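Local coordinates for trypsin inhibitor 3 (Spinacia oleracea, PDB 4AOR), which inhibits the serine protease trypsin, as a small disulfide-knotted knottin of the Mirabilis inhibitor family, at residues P6-C20 / C25-Q37. Sequence-based numbering, arbitrary orientation.
Sequences PSGAICSGFGPPEQC and CVPHPILRIFVCQ
Two disulfides, Cys11–Cys25 and Cys20–Cys36, bolt 6-20 to 25-37 and make the tight part of this contact. The bridges lie close together: Cys20 SG sits 3.8 Å from Cys25 CB, and Cys11 CB packs against Cys36 SG. With the probable Cys4–Cys21 bridge they would complete the knottin's disulfide-through-disulfide knot. Gln19 lies alongside: its extended chain brings the amide to the backbone of Ser12, where OE1 accepts from Ser12 N (2.7 Å) and NE2 donates in plane to Ser12 O. A third bond, NE2 to Pro16 O, fixes the rotation of the amide, which thus ties the chain from Ser12 through the 3-10 turn 17-19 beside Cys25. Beside the Cys11–Cys25 bridge the Phe34 ring lies flat under Gly13, whose CA stands 3.5 Å above the ring centre, a CH-pi contact; Pro27 CA lies on the opposite face, toward the rim. One water joins Cys11 O to Phe34 N. Firm backbone bonds continue the grip: Cys36 N donates to Ala9 O in the carbonyl plane (2.8 Å), and Gly8 N to Cys36 O (2.8 Å, 165°).

Ile10 CG1 meets Ile33 CD1 at 4.1 Å, a single apolar touch.

The solvent side is the type II turn at Pro6-Gly8, with Gln37. There Ser7 OG, placed beside its own backbone N by chi1 -61°, gives a 2.8 Å bond to Gln37 O, which also binds Ser22.

No alpha helix takes part, only the 3-10 turn: strand 34-36 runs antiparallel between 10-11 and 25-27, and the loop 28-33, with Arg32 of the probable reactive bond Arg32-Ile33, projects from the disulfide-linked three-stranded sheet against the chain of another protein.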
loop_
_atom_site.group_PDB
_atom_site.type_symbol
_atom_site.label_atom_id
_atom_site.label_comp_id
_atom_site.label_asym_id
_atom_site.label_seq_id
_atom_site.Cartn_x
_atom_site.Cartn_y
_atom_site.Cartn_z
ATOM N N PRO D 6 19.579 -8.305 -5.688
ATOM C CA PRO D 6 19.470 -9.699 -6.112
ATOM C C PRO D 6 18.085 -10.051 -6.617
ATOM O O PRO D 6 17.147 -9.312 -6.352
ATOM C CB PRO D 6 19.744 -10.474 -4.814
ATOM C CG PRO D 6 19.423 -9.509 -3.726
ATOM C CD PRO D 6 19.847 -8.180 -4.243
ATOM N N SER D 7 17.965 -11.183 -7.311
ATOM C CA SER D 7 16.671 -11.666 -7.796
ATOM C C SER D 7 15.676 -11.835 -6.653
ATOM O O SER D 7 16.009 -12.379 -5.594
ATOM C CB SER D 7 16.847 -12.971 -8.565
ATOM O OG SER D 7 17.697 -12.715 -9.671
ATOM N N GLY D 8 14.468 -11.325 -6.856
ATOM C CA GLY D 8 13.433 -11.438 -5.839
ATOM C C GLY D 8 13.350 -10.239 -4.921
ATOM O O GLY D 8 12.370 -10.093 -4.182
ATOM N N ALA D 9 14.341 -9.354 -4.984
ATOM C CA ALA D 9 14.336 -8.181 -4.115
ATOM C C ALA D 9 13.241 -7.233 -4.577
ATOM O O ALA D 9 12.914 -7.179 -5.759
ATOM C CB ALA D 9 15.694 -7.449 -4.159
ATOM N N ILE D 10 12.726 -6.437 -3.648
ATOM C CA ILE D 10 11.841 -5.346 -4.007
ATOM C C ILE D 10 12.588 -4.321 -4.863
ATOM O O ILE D 10 13.767 -4.017 -4.613
ATOM C CB ILE D 10 11.400 -4.592 -2.743
ATOM C CG1 ILE D 10 10.631 -5.533 -1.813
ATOM C CG2 ILE D 10 10.547 -3.372 -3.112
ATOM C CD1 ILE D 10 10.434 -4.930 -0.391
ATOM N N CYS D 11 11.902 -3.768 -5.846
ATOM C CA CYS D 11 12.443 -2.669 -6.614
ATOM C C CYS D 11 11.327 -1.736 -7.043
ATOM O O CYS D 11 10.177 -1.914 -6.633
ATOM C CB CYS D 11 13.237 -3.181 -7.828
ATOM S SG CYS D 11 12.289 -4.231 -8.953
ATOM N N SER D 12 11.675 -0.767 -7.875
ATOM C CA SER D 12 10.758 0.316 -8.242
ATOM C C SER D 12 10.400 0.328 -9.698
ATOM O O SER D 12 11.279 0.358 -10.549
ATOM C CB SER D 12 11.370 1.670 -7.932
ATOM O OG SER D 12 10.484 2.730 -8.304
ATOM N N GLY D 13 9.110 0.407 -9.985
ATOM C CA GLY D 13 8.671 0.617 -11.351
ATOM C C GLY D 13 9.129 1.943 -11.956
ATOM O O GLY D 13 9.030 2.114 -13.179
ATOM N N PHE D 14 9.607 2.875 -11.126
ATOM C CA PHE D 14 10.070 4.179 -11.605
ATOM C C PHE D 14 11.560 4.200 -11.913
ATOM O O PHE D 14 12.057 5.168 -12.490
ATOM C CB PHE D 14 9.809 5.292 -10.573
ATOM C CG PHE D 14 8.350 5.581 -10.321
ATOM C CD1 PHE D 14 7.660 4.913 -9.320
ATOM C CD2 PHE D 14 7.682 6.551 -11.055
ATOM C CE1 PHE D 14 6.313 5.189 -9.079
ATOM C CE2 PHE D 14 6.346 6.824 -10.833
ATOM C CZ PHE D 14 5.651 6.144 -9.836
ATOM N N GLY D 15 12.279 3.177 -11.476
ATOM C CA GLY D 15 13.733 3.224 -11.511
ATOM C C GLY D 15 14.311 2.538 -12.734
ATOM O O GLY D 15 13.607 1.875 -13.483
ATOM N N PRO D 16 15.616 2.697 -12.941
ATOM C CA PRO D 16 16.236 2.101 -14.131
ATOM C C PRO D 16 16.474 0.600 -13.980
ATOM O O PRO D 16 16.502 0.109 -12.855
ATOM C CB PRO D 16 17.577 2.838 -14.220
ATOM C CG PRO D 16 17.892 3.225 -12.815
ATOM C CD PRO D 16 16.560 3.494 -12.142
ATOM N N PRO D 17 16.648 -0.124 -15.107
ATOM C CA PRO D 17 16.928 -1.570 -15.055
ATOM C C PRO D 17 18.096 -1.915 -14.123
ATOM O O PRO D 17 18.053 -2.989 -13.478
ATOM C CB PRO D 17 17.257 -1.922 -16.522
ATOM C CG PRO D 17 16.448 -0.900 -17.334
ATOM C CD PRO D 17 16.460 0.377 -16.483
ATOM N N GLU D 18 19.091 -1.030 -14.009
ATOM C CA GLU D 18 20.273 -1.334 -13.190
ATOM C C GLU D 18 20.021 -1.342 -11.679
ATOM O O GLU D 18 20.940 -1.627 -10.917
ATOM C CB GLU D 18 21.479 -0.432 -13.509
ATOM C CG GLU D 18 21.675 -0.117 -14.989
ATOM C CD GLU D 18 20.805 1.050 -15.445
ATOM O OE1 GLU D 18 21.102 2.210 -15.067
ATOM O OE2 GLU D 18 19.812 0.804 -16.162
ATOM N N GLN D 19 18.791 -1.055 -11.240
ATOM C CA GLN D 19 18.420 -1.348 -9.850
ATOM C C GLN D 19 18.720 -2.777 -9.473
ATOM O O GLN D 19 19.020 -3.088 -8.308
ATOM C CB GLN D 19 16.904 -1.224 -9.651
ATOM C CG GLN D 19 16.322 0.148 -9.580
ATOM C CD GLN D 19 14.802 0.042 -9.596
ATOM O OE1 GLN D 19 14.162 0.031 -8.543
ATOM N NE2 GLN D 19 14.226 -0.101 -10.792
ATOM N N CYS D 20 18.544 -3.666 -10.452
ATOM C CA CYS D 20 18.565 -5.095 -10.229
ATOM C C CYS D 20 19.805 -5.684 -10.882
ATOM O O CYS D 20 20.140 -5.305 -12.013
ATOM C CB CYS D 20 17.333 -5.745 -10.865
ATOM S SG CYS D 20 15.734 -5.223 -10.132
ATOM N N CYS D 25 13.466 -5.177 -13.637
ATOM C CA CYS D 25 12.587 -4.950 -12.499
ATOM C C CYS D 25 11.173 -5.085 -13.033
ATOM O O CYS D 25 10.748 -4.288 -13.873
ATOM C CB CYS D 25 12.825 -3.546 -11.952
ATOM S SG CYS D 25 11.750 -3.078 -10.553
ATOM N N VAL D 26 10.445 -6.077 -12.540
ATOM C CA VAL D 26 9.179 -6.471 -13.161
ATOM C C VAL D 26 8.052 -6.518 -12.155
ATOM O O VAL D 26 8.296 -6.683 -10.966
ATOM C CB VAL D 26 9.310 -7.853 -13.790
ATOM C CG1 VAL D 26 10.301 -7.808 -14.950
ATOM C CG2 VAL D 26 9.754 -8.878 -12.752
ATOM N N PRO D 27 6.809 -6.361 -12.615
ATOM C CA PRO D 27 5.726 -6.488 -11.628
ATOM C C PRO D 27 5.647 -7.904 -11.103
ATOM O O PRO D 27 5.753 -8.882 -11.871
ATOM C CB PRO D 27 4.460 -6.166 -12.438
ATOM C CG PRO D 27 4.946 -5.421 -13.645
ATOM C CD PRO D 27 6.338 -5.899 -13.927
ATOM N N HIS D 28 5.513 -8.030 -9.787
ATOM C CA HIS D 28 5.227 -9.311 -9.179
ATOM C C HIS D 28 3.851 -9.774 -9.649
ATOM O O HIS D 28 2.942 -8.948 -9.854
ATOM C CB HIS D 28 5.294 -9.213 -7.653
ATOM C CG HIS D 28 5.396 -10.538 -6.969
ATOM N ND1 HIS D 28 4.291 -11.302 -6.634
ATOM C CD2 HIS D 28 6.479 -11.237 -6.544
ATOM C CE1 HIS D 28 4.693 -12.411 -6.039
ATOM N NE2 HIS D 28 6.017 -12.402 -5.980
ATOM N N PRO D 29 3.689 -11.096 -9.862
ATOM C CA PRO D 29 2.402 -11.590 -10.357
ATOM C C PRO D 29 1.279 -11.545 -9.308
ATOM O O PRO D 29 0.092 -11.579 -9.683
ATOM C CB PRO D 29 2.708 -13.041 -10.748
ATOM C CG PRO D 29 3.853 -13.430 -9.862
ATOM C CD PRO D 29 4.694 -12.174 -9.761
ATOM N N ILE D 30 1.649 -11.449 -8.028
ATOM C CA ILE D 30 0.688 -11.557 -6.935
ATOM C C ILE D 30 0.718 -10.376 -5.972
ATOM O O ILE D 30 -0.314 -9.730 -5.719
ATOM C CB ILE D 30 0.907 -12.845 -6.144
ATOM C CG1 ILE D 30 0.662 -14.048 -7.049
ATOM C CG2 ILE D 30 -0.049 -12.903 -4.966
ATOM C CD1 ILE D 30 -0.783 -14.141 -7.538
ATOM N N LEU D 31 1.888 -10.122 -5.402
ATOM C CA LEU D 31 2.081 -8.966 -4.543
ATOM C C LEU D 31 2.055 -7.693 -5.369
ATOM O O LEU D 31 2.534 -7.668 -6.485
ATOM C CB LEU D 31 3.436 -9.050 -3.862
ATOM C CG LEU D 31 3.618 -10.294 -2.997
ATOM C CD1 LEU D 31 5.080 -10.423 -2.510
ATOM C CD2 LEU D 31 2.661 -10.286 -1.805
ATOM N N ARG D 32 1.582 -6.594 -4.789
ATOM C CA ARG D 32 1.451 -5.391 -5.580
ATOM C C ARG D 32 2.692 -4.499 -5.515
ATOM O O ARG D 32 2.623 -3.278 -5.305
ATOM C CB ARG D 32 0.118 -4.720 -5.242
ATOM C CG ARG D 32 -0.924 -5.715 -5.692
ATOM C CD ARG D 32 -2.342 -5.308 -5.584
ATOM N NE ARG D 32 -3.075 -6.214 -6.469
ATOM C CZ ARG D 32 -4.372 -6.134 -6.697
ATOM N NH1 ARG D 32 -5.088 -5.201 -6.093
ATOM N NH2 ARG D 32 -4.944 -6.997 -7.527
ATOM N N ILE D 33 3.842 -5.152 -5.715
ATOM C CA ILE D 33 5.119 -4.472 -5.775
ATOM C C ILE D 33 5.809 -4.912 -7.055
ATOM O O ILE D 33 5.386 -5.877 -7.679
ATOM C CB ILE D 33 6.056 -4.926 -4.633
ATOM C CG1 ILE D 33 6.069 -6.440 -4.509
ATOM C CG2 ILE D 33 5.676 -4.280 -3.304
ATOM C CD1 ILE D 33 7.230 -6.925 -3.686
ATOM N N PHE D 34 6.879 -4.213 -7.408
ATOM C CA PHE D 34 7.817 -4.676 -8.419
ATOM C C PHE D 34 8.947 -5.457 -7.715
ATOM O O PHE D 34 9.272 -5.192 -6.549
ATOM C CB PHE D 34 8.425 -3.489 -9.156
ATOM C CG PHE D 34 7.524 -2.880 -10.194
ATOM C CD1 PHE D 34 6.416 -2.127 -9.808
ATOM C CD2 PHE D 34 7.797 -3.034 -11.544
ATOM C CE1 PHE D 34 5.580 -1.548 -10.772
ATOM C CE2 PHE D 34 6.955 -2.455 -12.512
ATOM C CZ PHE D 34 5.849 -1.716 -12.110
ATOM N N VAL D 35 9.499 -6.452 -8.412
ATOM C CA VAL D 35 10.635 -7.224 -7.890
ATOM C C VAL D 35 11.673 -7.418 -8.969
ATOM O O VAL D 35 11.360 -7.318 -10.165
ATOM C CB VAL D 35 10.244 -8.620 -7.371
ATOM C CG1 VAL D 35 9.485 -8.516 -6.047
ATOM C CG2 VAL D 35 9.448 -9.407 -8.447
ATOM N N CYS D 36 12.900 -7.706 -8.547
ATOM C CA CYS D 36 13.958 -8.007 -9.507
ATOM C C CYS D 36 13.766 -9.403 -10.054
ATOM O O CYS D 36 13.589 -10.368 -9.310
ATOM C CB CYS D 36 15.344 -7.895 -8.838
ATOM S SG CYS D 36 15.771 -6.208 -8.354
ATOM N N GLN D 37 13.813 -9.500 -11.371
ATOM C CA GLN D 37 13.817 -10.788 -12.057
ATOM C C GLN D 37 15.003 -11.630 -11.581
ATOM O O GLN D 37 16.070 -11.083 -11.227
ATOM C CB GLN D 37 13.895 -10.524 -13.555
ATOM C CG GLN D 37 13.823 -11.725 -14.452
ATOM C CD GLN D 37 13.932 -11.306 -15.906
ATOM O OE1 GLN D 37 12.969 -10.812 -16.498
ATOM N NE2 GLN D 37 15.123 -11.471 -16.480
ATOM O OXT GLN D 37 14.917 -12.865 -11.503
HETATM O O HOH W 1 7.447 -1.553 -6.231
#